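Local coordinates for hypothetical protein, IPT/TIG domain protein (Bacteroides ovatus, PDB 4HW6) that is of unknown function but probably binds carbohydrate or another nutrient, pairing an IPT/TIG domain with a six-bladed beta-propeller, at residues A[322-326]-A[364-368]. Sequence-based numbering, arbitrary orientation.
Sequences PGWVD and SHTVR. With EDO (1,2-ethanediol), chain G.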
loop_
_atom_site.group_PDB
_atom_site.type_symbol
_atom_site.label_atom_id
_atom_site.label_comp_id
_atom_site.label_asym_id
_atom_site.label_seq_id
_atom_site.Cartn_x
_atom_site.Cartn_y
_atom_site.Cartn_z
ATOM N N PRO A 322 -16.386 -3.326 -19.602
ATOM C CA PRO A 322 -15.691 -3.998 -18.500
ATOM C C PRO A 322 -15.024 -5.298 -18.934
ATOM O O PRO A 322 -15.536 -6.029 -19.793
ATOM C CB PRO A 322 -16.815 -4.272 -17.491
ATOM C CG PRO A 322 -18.040 -4.416 -18.352
ATOM C CD PRO A 322 -17.856 -3.388 -19.437
ATOM N N GLY A 323 -13.897 -5.603 -18.315
ATOM C CA GLY A 323 -13.209 -6.845 -18.569
ATOM C C GLY A 323 -11.925 -6.902 -17.770
ATOM O O GLY A 323 -11.529 -5.914 -17.145
ATOM N N TRP A 324 -11.297 -8.072 -17.788
ATOM C CA TRP A 324 -9.987 -8.268 -17.184
ATOM C C TRP A 324 -9.032 -8.646 -18.305
ATOM O O TRP A 324 -8.883 -9.817 -18.659
ATOM C CB TRP A 324 -10.000 -9.336 -16.089
ATOM C CG TRP A 324 -8.627 -9.527 -15.512
ATOM C CD1 TRP A 324 -7.922 -8.642 -14.796
ATOM C CD2 TRP A 324 -7.801 -10.666 -15.681
ATOM N NE1 TRP A 324 -6.699 -9.154 -14.467
ATOM C CE2 TRP A 324 -6.599 -10.410 -14.995
ATOM C CE3 TRP A 324 -7.965 -11.894 -16.337
ATOM C CZ2 TRP A 324 -5.551 -11.326 -14.957
ATOM C CZ3 TRP A 324 -6.929 -12.815 -16.287
ATOM C CH2 TRP A 324 -5.742 -12.525 -15.583
ATOM N N VAL A 325 -8.416 -7.633 -18.906
ATOM C CA VAL A 325 -7.489 -7.828 -19.999
ATOM C C VAL A 325 -6.278 -6.917 -19.746
ATOM O O VAL A 325 -6.394 -5.683 -19.730
ATOM C CB VAL A 325 -8.123 -7.516 -21.374
ATOM C CG1 VAL A 325 -7.089 -7.693 -22.475
ATOM C CG2 VAL A 325 -9.354 -8.389 -21.630
ATOM N N ASP A 326 -5.125 -7.536 -19.495
ATOM C CA ASP A 326 -3.883 -6.766 -19.391
ATOM C C ASP A 326 -3.428 -6.368 -20.790
ATOM O O ASP A 326 -3.718 -7.063 -21.778
ATOM C CB ASP A 326 -2.796 -7.549 -18.657
ATOM C CG ASP A 326 -3.090 -7.746 -17.166
ATOM O OD1 ASP A 326 -3.804 -6.953 -16.557
ATOM O OD2 ASP A 326 -2.548 -8.699 -16.582
ATOM N N SER A 364 -12.796 -7.194 -11.201
ATOM C CA SER A 364 -11.925 -8.284 -11.615
ATOM C C SER A 364 -11.211 -8.925 -10.424
ATOM O O SER A 364 -10.523 -9.940 -10.590
ATOM C CB SER A 364 -10.887 -7.829 -12.643
ATOM O OG SER A 364 -9.931 -6.984 -12.043
ATOM N N HIS A 365 -11.393 -8.328 -9.239
ATOM C CA HIS A 365 -10.850 -8.811 -7.959
ATOM C C HIS A 365 -9.324 -8.821 -7.935
ATOM O O HIS A 365 -8.688 -9.746 -7.386
ATOM C CB HIS A 365 -11.437 -10.169 -7.588
ATOM C CG HIS A 365 -12.932 -10.206 -7.682
ATOM N ND1 HIS A 365 -13.749 -9.752 -6.664
ATOM C CD2 HIS A 365 -13.754 -10.662 -8.657
ATOM C CE1 HIS A 365 -15.009 -9.913 -7.021
ATOM N NE2 HIS A 365 -15.044 -10.425 -8.241
ATOM N N THR A 366 -8.732 -7.759 -8.479
ATOM C CA THR A 366 -7.291 -7.654 -8.569
ATOM C C THR A 366 -6.758 -6.306 -8.096
ATOM O O THR A 366 -7.481 -5.291 -8.019
ATOM C CB THR A 366 -6.811 -7.887 -10.022
ATOM O OG1 THR A 366 -7.465 -6.952 -10.899
ATOM C CG2 THR A 366 -7.113 -9.309 -10.478
ATOM N N VAL A 367 -5.475 -6.311 -7.782
ATOM C CA VAL A 367 -4.674 -5.113 -7.709
ATOM C C VAL A 367 -3.870 -5.074 -9.014
ATOM O O VAL A 367 -3.237 -6.072 -9.395
ATOM C CB VAL A 367 -3.737 -5.115 -6.486
ATOM C CG1 VAL A 367 -2.867 -3.852 -6.477
ATOM C CG2 VAL A 367 -4.550 -5.215 -5.172
ATOM N N ARG A 368 -3.929 -3.942 -9.714
ATOM C CA ARG A 368 -3.324 -3.796 -11.035
ATOM C C ARG A 368 -2.374 -2.618 -11.015
ATOM O O ARG A 368 -2.397 -1.819 -10.074
ATOM C CB ARG A 368 -4.406 -3.691 -12.126
ATOM C CG ARG A 368 -5.299 -4.930 -12.106
ATOM C CD ARG A 368 -6.410 -4.955 -13.132
ATOM N NE ARG A 368 -5.901 -5.325 -14.444
ATOM C CZ ARG A 368 -6.651 -5.277 -15.538
ATOM N NH1 ARG A 368 -7.927 -4.925 -15.444
ATOM N NH2 ARG A 368 -6.160 -5.602 -16.708
HETATM C C1 EDO G . -17.547 -10.020 -18.134
HETATM O O1 EDO G . -18.959 -10.052 -18.423
HETATM C C2 EDO G . -17.024 -8.590 -18.256
HETATM O O2 EDO G . -17.076 -8.170 -19.629
#
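R368 reaches across to the 322-326 loop and turns NH2 and NE of its guanidinium to two acceptors there. Its NH2 donates to D326 OD1 at 2.7 Å (N-H...O 156°), a salt bridge that meets the carboxylate on its anti side and somewhat out of its plane, and more weakly to V325 O at 3.0 Å. NE adds a long, weak bond of 3.4 Å to the same D326 OD1. A bend at chi3 (79°) turns the otherwise extended arginine chain so that these N-H groups face the loop. NH1 is satisfied by a salt bridge to D361 and by the carbonyl of R333, so the buried cation has one acid in the loop, D326, one on strand 355-361, D361, and a backbone carbonyl, R333 O. W324 CD1 sits over one face of the guanidinium, 3.7 Å from R368 CZ, with the indole and guanidinium planes 53° apart, too tilted for a parallel stack. The contact sits in one blade of the beta-propeller: strand 366-370 is the middle strand of a five-stranded antiparallel sheet, and the loop leads into its edge strand 327-328. H365 and T366 form a G1 beta bulge opposite D361 where the strand begins. A lysine in place of R368 keeps the charge but has a single nitrogen, and would probably leave V325 O or one of the acids D326 and D361 without its donor. The indole of W324 also packs against S364, with CD1 3.8 Å from S364 CB, and meets T366 at about a right angle, NE1 lying 4.0 Å from T366 CG2. That NE1 is hydrogen-bonded to T378, whose hydroxyl also bonds D326 OD1. T366 OG1 donates to S364 OG at 2.7 Å, and S364 OG is bonded in turn to D361, the acid that also takes R368 NH1.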